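Local coordinates for protein D-glyceraldehyde dehydrogenase (NADP(+)) (Thermoplasma acidophilum, PDB 5J77) that oxidises D-glyceraldehyde to (R)-glycerate with NADP(+) in the non-phosphorylated Entner-Doudoroff pathway of a thermoacidophilic archaeon, at residues D41-I46 and G209-E214; A284-V289 and K376-E381. The protein carries 2 engineered substitutions. All coordinates share one frame; numbering follows the deposited sequence.

Interaction 1. Residues D41-I46 and G209-E214; sequences DVDRAI and GDYIVE
The Tyr211 ring is met by helix 39-58 at its edge, not over a face: Val42 CG1 and Asp43 CG and OD1 lie near the ring plane along that rim. Val42 CG1 comes up to Tyr211 CD2 at 3.9 Å, the methyl sliding past the ring flank. Further out, the phenol oxygen hydrogen-bonds to the Asp43 carboxylate, whose plane is turned 55° from the ring. Tyr211 OH lies 2.7 Å from Asp43 OD2. The 2.4 Å between Tyr211 OH and Asp43 OD1 is doubtfully short. The ring reaches this position because its CG stands anti to the backbone N (chi1 -166°), carrying the hydroxyl over toward helix 39-58. An aspartate suits the receiving end, since its short chain puts two acceptor oxygens at the border of the apolar patch; OD1 also takes a weak bond from His215. A phenylalanine here has no hydroxyl, and the Asp43 carboxylate would probably be left without this partner, the ring end no longer tied to helix 39-58. The contact sets an N-terminal helix against helix 205-214 of the Rossmann-like cofactor domain of aldehyde dehydrogenases, the axes of the short segments running near parallel, 23° apart and 10.5 Å at closest. Beside the tyrosine, branched aliphatic side chains pack together: Val42 CG1 rests 4.0 Å from Ile212 CG1, and Ile46 CD1 reaches the same Ile212 atom at 4.4 Å. Ile46 and Ile212 both also touch Val170 on strand 168-172. Gly209 and Asp210, one turn or less away, probably belong to the NADP(+) site.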
ATOM      1  N   ASP A  41      40.620  -8.095  10.880  1.00 34.38           N
ATOM      2  CA  ASP A  41      39.486  -8.954  11.253  1.00 32.64           C
ATOM      3  C   ASP A  41      38.216  -8.397  10.664  1.00 31.58           C
ATOM      4  O   ASP A  41      37.410  -9.146  10.105  1.00 30.61           O
ATOM      5  CB  ASP A  41      39.355  -9.125  12.807  1.00 33.84           C
ATOM      6  CG  ASP A  41      40.521  -9.829  13.413  1.00 35.94           C
ATOM      7  OD1 ASP A  41      41.087 -10.731  12.764  1.00 37.69           O
ATOM      8  OD2 ASP A  41      40.924  -9.481  14.535  1.00 36.70           O
ATOM      9  N   VAL A  42      38.015  -7.074  10.807  1.00 30.30           N
ATOM     10  CA  VAL A  42      36.869  -6.428  10.172  1.00 30.51           C
ATOM     11  C   VAL A  42      36.824  -6.626   8.641  1.00 29.68           C
ATOM     12  O   VAL A  42      35.753  -6.964   8.081  1.00 25.94           O
ATOM     13  CB  VAL A  42      36.794  -4.885  10.466  1.00 31.13           C
ATOM     14  CG1 VAL A  42      35.753  -4.216   9.582  1.00 31.18           C
ATOM     15  CG2 VAL A  42      36.523  -4.640  11.941  1.00 31.04           C
ATOM     16  N   ASP A  43      37.963  -6.395   7.977  1.00 31.68           N
ATOM     17  CA  ASP A  43      38.019  -6.613   6.512  1.00 34.43           C
ATOM     18  C   ASP A  43      37.605  -8.021   6.143  1.00 35.18           C
ATOM     19  O   ASP A  43      36.839  -8.181   5.178  1.00 32.85           O
ATOM     20  CB  ASP A  43      39.422  -6.423   5.942  1.00 36.89           C
ATOM     21  CG  ASP A  43      39.789  -4.987   5.794  1.00 39.70           C
ATOM     22  OD1 ASP A  43      38.938  -4.112   5.713  1.00 41.59           O
ATOM     23  OD2 ASP A  43      40.960  -4.689   5.764  1.00 45.31           O
ATOM     24  N   ARG A  44      38.113  -9.038   6.928  1.00 35.03           N
ATOM     25  CA  ARG A  44      37.728 -10.409   6.674  1.00 34.99           C
ATOM     26  C   ARG A  44      36.256 -10.615   6.849  1.00 31.20           C
ATOM     27  O   ARG A  44      35.647 -11.302   6.087  1.00 29.01           O
ATOM     28  CB  ARG A  44      38.525 -11.457   7.506  1.00 40.05           C
ATOM     29  CG  ARG A  44      39.945 -11.702   7.013  1.00 43.80           C
ATOM     30  CD  ARG A  44      40.511 -13.075   7.447  1.00 48.31           C
ATOM     31  NE  ARG A  44      39.988 -13.570   8.722  1.00 50.18           N
ATOM     32  CZ  ARG A  44      40.344 -13.081   9.922  1.00 52.67           C
ATOM     33  NH1 ARG A  44      39.812 -13.611  11.033  1.00 53.98           N
ATOM     34  NH2 ARG A  44      41.252 -12.095  10.031  1.00 50.76           N
ATOM     35  N   ALA A  45      35.655 -10.014   7.853  1.00 31.30           N
ATOM     36  CA  ALA A  45      34.184 -10.170   8.043  1.00 30.10           C
ATOM     37  C   ALA A  45      33.366  -9.595   6.903  1.00 30.54           C
ATOM     38  O   ALA A  45      32.389 -10.215   6.400  1.00 30.61           O
ATOM     39  CB  ALA A  45      33.768  -9.546   9.365  1.00 30.48           C
ATOM     40  N   ILE A  46      33.768  -8.394   6.496  1.00 31.22           N
ATOM     41  CA  ILE A  46      33.093  -7.690   5.438  1.00 31.98           C
ATOM     42  C   ILE A  46      33.271  -8.478   4.116  1.00 30.73           C
ATOM     43  O   ILE A  46      32.276  -8.714   3.416  1.00 29.62           O
ATOM     44  CB  ILE A  46      33.519  -6.184   5.349  1.00 31.81           C
ATOM     45  CG1 ILE A  46      32.907  -5.386   6.488  1.00 32.39           C
ATOM     46  CG2 ILE A  46      33.053  -5.540   4.033  1.00 31.94           C
ATOM     47  CD1 ILE A  46      33.587  -4.051   6.693  1.00 33.41           C
ATOM     48  N   GLY A 209      35.875   1.560  15.019  1.00 35.29           N
ATOM     49  CA  GLY A 209      34.556   2.270  14.864  1.00 34.33           C
ATOM     50  C   GLY A 209      34.406   3.015  13.558  1.00 33.02           C
ATOM     51  O   GLY A 209      33.496   2.763  12.793  1.00 35.03           O
ATOM     52  N   ASP A 210      35.307   3.930  13.296  1.00 33.97           N
ATOM     53  CA  ASP A 210      35.339   4.628  12.031  1.00 35.74           C
ATOM     54  C   ASP A 210      35.568   3.658  10.883  1.00 36.69           C
ATOM     55  O   ASP A 210      34.886   3.743   9.871  1.00 36.31           O
ATOM     56  CB  ASP A 210      36.480   5.640  12.024  1.00 36.30           C
ATOM     57  CG  ASP A 210      36.217   6.819  12.920  1.00 37.12           C
ATOM     58  OD1 ASP A 210      35.059   7.105  13.272  1.00 36.66           O
ATOM     59  OD2 ASP A 210      37.181   7.496  13.251  1.00 37.86           O
ATOM     60  N   TYR A 211      36.545   2.746  11.058  1.00 37.21           N
ATOM     61  CA  TYR A 211      36.909   1.785  10.028  1.00 37.42           C
ATOM     62  C   TYR A 211      35.736   0.944   9.476  1.00 35.31           C
ATOM     63  O   TYR A 211      35.518   0.890   8.286  1.00 35.31           O
ATOM     64  CB  TYR A 211      38.055   0.898  10.517  1.00 40.01           C
ATOM     65  CG  TYR A 211      38.664   0.132   9.383  1.00 41.61           C
ATOM     66  CD1 TYR A 211      39.683   0.703   8.573  1.00 43.42           C
ATOM     67  CD2 TYR A 211      38.212  -1.167   9.083  1.00 41.34           C
ATOM     68  CE1 TYR A 211      40.240  -0.017   7.514  1.00 43.16           C
ATOM     69  CE2 TYR A 211      38.752  -1.895   8.047  1.00 41.68           C
ATOM     70  CZ  TYR A 211      39.758  -1.336   7.261  1.00 44.41           C
ATOM     71  OH  TYR A 211      40.224  -2.096   6.203  1.00 45.49           O
ATOM     72  N   ILE A 212      34.907   0.389  10.340  1.00 36.45           N
ATOM     73  CA  ILE A 212      33.775  -0.445   9.926  1.00 35.46           C
ATOM     74  C   ILE A 212      32.636   0.335   9.267  1.00 36.88           C
ATOM     75  O   ILE A 212      31.867  -0.219   8.434  1.00 37.40           O
ATOM     76  CB  ILE A 212      33.280  -1.304  11.109  1.00 37.95           C
ATOM     77  CG1 ILE A 212      32.328  -2.411  10.608  1.00 39.25           C
ATOM     78  CG2 ILE A 212      32.560  -0.498  12.206  1.00 39.29           C
ATOM     79  CD1 ILE A 212      31.990  -3.433  11.695  1.00 39.18           C
ATOM     80  N   VAL A 213      32.495   1.620   9.616  1.00 34.89           N
ATOM     81  CA  VAL A 213      31.422   2.388   9.020  1.00 33.85           C
ATOM     82  C   VAL A 213      31.811   3.069   7.681  1.00 35.04           C
ATOM     83  O   VAL A 213      30.938   3.256   6.795  1.00 34.05           O
ATOM     84  CB  VAL A 213      30.697   3.355  10.002  1.00 33.32           C
ATOM     85  CG1 VAL A 213      29.969   2.540  11.084  1.00 32.89           C
ATOM     86  CG2 VAL A 213      31.613   4.398  10.531  1.00 33.36           C
ATOM     87  N   GLU A 214      33.091   3.378   7.535  1.00 34.34           N
ATOM     88  CA  GLU A 214      33.562   4.031   6.350  1.00 37.20           C
ATOM     89  C   GLU A 214      34.065   3.048   5.251  1.00 35.91           C
ATOM     90  O   GLU A 214      34.420   3.479   4.178  1.00 35.00           O
ATOM     91  CB  GLU A 214      34.635   5.070   6.738  1.00 39.31           C
ATOM     92  CG  GLU A 214      35.994   4.471   6.922  1.00 41.62           C
ATOM     93  CD  GLU A 214      36.958   5.377   7.654  1.00 45.43           C
ATOM     94  OE1 GLU A 214      36.700   6.594   7.754  1.00 45.54           O
ATOM     95  OE2 GLU A 214      37.981   4.820   8.133  1.00 49.94           O
TER

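Interaction 2. Residues A284-V289 and K376-E381; sequences AERLYV and KIFQEE
Strand 284-290 lies inside the seven-stranded sheet of the catalytic domain, just beyond the probable active-site Cys281, and here it meets the short helix 376-379 that leads into the Glu381-Ile382-Phe383 segment, an NADP(+)-binding element by similarity. Arg286 carries the contact. Its chain runs extended from CG to NE (chi2 174°), and the guanidinium then takes the Phe378 carbonyl side-on, in its own plane. Arg286 NE to Phe378 O is 2.6 Å, with an N-H...O angle of 153°. Arg286 NH2 adds a more bent bond to the same Phe378 O at 3.0 Å. NH2 also reaches the carbonyl of Asp404. On the way, Arg286 CG makes a CH-pi contact over one face of the Phe378 ring, 3.8 Å from its centroid, while the edge of that ring is directed at Tyr288 in an offset T-shaped pair with planes 86° apart. The Tyr288 hydroxyl hydrogen-bonds to Gln373. A water bridges the backbones, donating to Ile377 O at 2.8 Å and to Glu285 O. Glu285 OE2 approaches Glu381 CG at 3.6 Å, but the Glu285 carboxylate is held by the amides of Ile382 and Phe383 and by Lys251. An arginine fits because it pairs aliphatic methylenes for a ring with a planar donor for a carbonyl near the helix end; the positive charge would probably polarise that carbonyl.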
ATOM      1  N   ALA A 284      11.003   8.597  30.244  1.00 36.14           N
ATOM      2  CA  ALA A 284      10.485   9.901  30.707  1.00 37.03           C
ATOM      3  C   ALA A 284      11.712  10.697  31.111  1.00 38.26           C
ATOM      4  O   ALA A 284      12.473  10.233  31.967  1.00 37.49           O
ATOM      5  CB  ALA A 284       9.597   9.710  31.906  1.00 37.85           C
ATOM      6  N   GLU A 285      11.955  11.815  30.420  1.00 37.70           N
ATOM      7  CA  GLU A 285      13.101  12.689  30.722  1.00 39.03           C
ATOM      8  C   GLU A 285      12.731  14.140  31.125  1.00 39.64           C
ATOM      9  O   GLU A 285      13.619  14.960  31.419  1.00 39.04           O
ATOM     10  CB  GLU A 285      14.062  12.708  29.505  1.00 38.93           C
ATOM     11  CG  GLU A 285      14.827  11.420  29.237  1.00 38.34           C
ATOM     12  CD  GLU A 285      16.315  11.454  29.582  1.00 38.48           C
ATOM     13  OE1 GLU A 285      16.851  12.525  29.905  1.00 36.81           O
ATOM     14  OE2 GLU A 285      16.995  10.371  29.497  1.00 39.66           O
ATOM     15  N   ARG A 286      11.434  14.446  31.101  1.00 41.51           N
ATOM     16  CA  ARG A 286      10.875  15.726  31.541  1.00 43.42           C
ATOM     17  C   ARG A 286       9.462  15.462  31.977  1.00 41.65           C
ATOM     18  O   ARG A 286       8.747  14.746  31.291  1.00 39.78           O
ATOM     19  CB  ARG A 286      10.745  16.707  30.376  1.00 46.00           C
ATOM     20  CG  ARG A 286      12.031  17.284  29.828  1.00 48.22           C
ATOM     21  CD  ARG A 286      11.624  18.075  28.622  1.00 50.29           C
ATOM     22  NE  ARG A 286      12.698  18.682  27.860  1.00 53.46           N
ATOM     23  CZ  ARG A 286      12.492  19.426  26.764  1.00 56.53           C
ATOM     24  NH1 ARG A 286      11.248  19.635  26.314  1.00 54.68           N
ATOM     25  NH2 ARG A 286      13.537  19.955  26.102  1.00 58.62           N
ATOM     26  N   LEU A 287       9.040  16.086  33.065  1.00 41.67           N
ATOM     27  CA  LEU A 287       7.705  15.881  33.599  1.00 42.08           C
ATOM     28  C   LEU A 287       7.003  17.235  33.633  1.00 43.24           C
ATOM     29  O   LEU A 287       7.522  18.229  34.205  1.00 43.80           O
ATOM     30  CB  LEU A 287       7.814  15.249  34.987  1.00 43.40           C
ATOM     31  CG  LEU A 287       6.499  14.988  35.741  1.00 44.31           C
ATOM     32  CD1 LEU A 287       5.507  14.179  34.890  1.00 43.26           C
ATOM     33  CD2 LEU A 287       6.765  14.365  37.137  1.00 44.49           C
ATOM     34  N   TYR A 288       5.850  17.276  32.961  1.00 42.29           N
ATOM     35  CA  TYR A 288       4.998  18.440  32.928  1.00 43.38           C
ATOM     36  C   TYR A 288       3.656  18.037  33.497  1.00 43.21           C
ATOM     37  O   TYR A 288       2.981  17.166  32.959  1.00 42.26           O
ATOM     38  CB  TYR A 288       4.788  18.911  31.484  1.00 43.14           C
ATOM     39  CG  TYR A 288       6.029  19.381  30.753  1.00 43.41           C
ATOM     40  CD1 TYR A 288       6.607  20.608  31.038  1.00 43.36           C
ATOM     41  CD2 TYR A 288       6.637  18.580  29.767  1.00 42.65           C
ATOM     42  CE1 TYR A 288       7.734  21.036  30.374  1.00 43.67           C
ATOM     43  CE2 TYR A 288       7.762  19.035  29.063  1.00 42.04           C
ATOM     44  CZ  TYR A 288       8.308  20.245  29.375  1.00 43.13           C
ATOM     45  OH  TYR A 288       9.423  20.682  28.719  1.00 42.70           O
ATOM     46  N   VAL A 289       3.268  18.667  34.578  1.00 43.74           N
ATOM     47  CA  VAL A 289       1.993  18.367  35.227  1.00 44.41           C
ATOM     48  C   VAL A 289       1.179  19.680  35.411  1.00 45.44           C
ATOM     49  O   VAL A 289       1.681  20.701  35.892  1.00 45.64           O
ATOM     50  CB  VAL A 289       2.256  17.688  36.591  1.00 45.37           C
ATOM     51  CG1 VAL A 289       0.964  17.405  37.341  1.00 46.55           C
ATOM     52  CG2 VAL A 289       3.015  16.382  36.400  1.00 44.41           C
ATOM     53  N   LYS A 376      20.061  22.200  31.751  1.00 46.69           N
ATOM     54  CA  LYS A 376      20.681  20.996  31.222  1.00 46.08           C
ATOM     55  C   LYS A 376      19.793  19.802  31.488  1.00 45.36           C
ATOM     56  O   LYS A 376      19.633  18.948  30.598  1.00 42.69           O
ATOM     57  CB  LYS A 376      22.078  20.751  31.799  1.00 46.84           C
ATOM     58  CG  LYS A 376      23.185  21.679  31.237  1.00 48.40           C
ATOM     59  CD  LYS A 376      24.560  20.976  31.123  1.00 47.20           C
ATOM     60  N   ILE A 377      19.192  19.728  32.682  1.00 45.72           N
ATOM     61  CA  ILE A 377      18.325  18.569  32.993  1.00 46.83           C
ATOM     62  C   ILE A 377      17.021  18.488  32.178  1.00 45.68           C
ATOM     63  O   ILE A 377      16.395  17.388  32.145  1.00 42.98           O
ATOM     64  CB  ILE A 377      17.996  18.343  34.501  1.00 49.44           C
ATOM     65  CG1 ILE A 377      17.189  19.483  35.098  1.00 52.36           C
ATOM     66  CG2 ILE A 377      19.244  18.016  35.293  1.00 50.18           C
ATOM     67  CD1 ILE A 377      15.980  18.956  35.837  1.00 54.62           C
ATOM     68  N   PHE A 378      16.611  19.624  31.591  1.00 44.64           N
ATOM     69  CA  PHE A 378      15.528  19.647  30.593  1.00 46.74           C
ATOM     70  C   PHE A 378      15.977  19.545  29.118  1.00 44.60           C
ATOM     71  O   PHE A 378      15.268  18.987  28.314  1.00 42.83           O
ATOM     72  CB  PHE A 378      14.583  20.846  30.800  1.00 48.37           C
ATOM     73  CG  PHE A 378      13.342  20.499  31.580  1.00 50.58           C
ATOM     74  CD1 PHE A 378      13.436  19.879  32.811  1.00 53.30           C
ATOM     75  CD2 PHE A 378      12.078  20.790  31.081  1.00 50.90           C
ATOM     76  CE1 PHE A 378      12.289  19.595  33.547  1.00 55.61           C
ATOM     77  CE2 PHE A 378      10.938  20.472  31.789  1.00 52.44           C
ATOM     78  CZ  PHE A 378      11.034  19.885  33.030  1.00 54.12           C
ATOM     79  N   GLN A 379      17.174  20.026  28.789  1.00 45.11           N
ATOM     80  CA  GLN A 379      17.634  20.064  27.401  1.00 44.36           C
ATOM     81  C   GLN A 379      18.574  18.920  26.994  1.00 44.18           C
ATOM     82  O   GLN A 379      18.679  18.632  25.825  1.00 43.98           O
ATOM     83  CB  GLN A 379      18.299  21.419  27.170  1.00 44.86           C
ATOM     84  CG  GLN A 379      17.326  22.580  27.345  1.00 45.80           C
ATOM     85  CD  GLN A 379      16.239  22.667  26.254  1.00 47.29           C
ATOM     86  OE1 GLN A 379      16.474  22.331  25.077  1.00 45.29           O
ATOM     87  NE2 GLN A 379      15.022  23.100  26.653  1.00 48.10           N
ATOM     88  N   GLU A 380      19.261  18.269  27.935  1.00 44.07           N
ATOM     89  CA  GLU A 380      20.253  17.212  27.570  1.00 44.53           C
ATOM     90  C   GLU A 380      19.853  15.869  28.086  1.00 43.06           C
ATOM     91  O   GLU A 380      19.446  15.764  29.242  1.00 41.92           O
ATOM     92  CB  GLU A 380      21.641  17.531  28.131  1.00 46.51           C
ATOM     93  CG  GLU A 380      22.220  18.869  27.686  1.00 50.77           C
ATOM     94  CD  GLU A 380      22.382  18.949  26.177  1.00 53.94           C
ATOM     95  OE1 GLU A 380      22.639  17.883  25.552  1.00 54.97           O
ATOM     96  OE2 GLU A 380      22.209  20.054  25.596  1.00 58.24           O
ATOM     97  N   GLU A 381      19.996  14.843  27.248  1.00 41.69           N
ATOM     98  CA  GLU A 381      19.652  13.472  27.632  1.00 42.17           C
ATOM     99  C   GLU A 381      20.367  13.051  28.882  1.00 41.46           C
ATOM    100  O   GLU A 381      21.517  13.337  29.015  1.00 42.08           O
ATOM    101  CB  GLU A 381      19.961  12.472  26.535  1.00 42.16           C
ATOM    102  CG  GLU A 381      19.152  11.190  26.691  1.00 43.58           C
ATOM    103  CD  GLU A 381      19.250  10.268  25.462  1.00 45.21           C
ATOM    104  OE1 GLU A 381      20.208  10.499  24.688  1.00 46.54           O
ATOM    105  OE2 GLU A 381      18.360   9.367  25.253  1.00 42.82           O
TER
HETATM  106  O   HOH W   1      14.380  16.075  33.571  1.00 38.95           O

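Followed from the N terminus, the chain first closes a long loop at interaction 1, where residues 209-214 come back to residues 41-46 after 162 intervening residues, over half of them helical. It then finishes the cofactor domain and enters the catalytic part, whose sheet already holds strand 252-256, before interaction 2 opens at strand 284-290, and closes a second, shorter loop of 86 residues at helix 376-379. The two loops follow in series, neither nested nor crossing. Interaction 1 fastens the N-terminal helix to the nucleotide-binding part; interaction 2 works wholly within the catalytic part. Their centres are about 37 Å apart, on opposite sides of the chain's centre, and they do not touch.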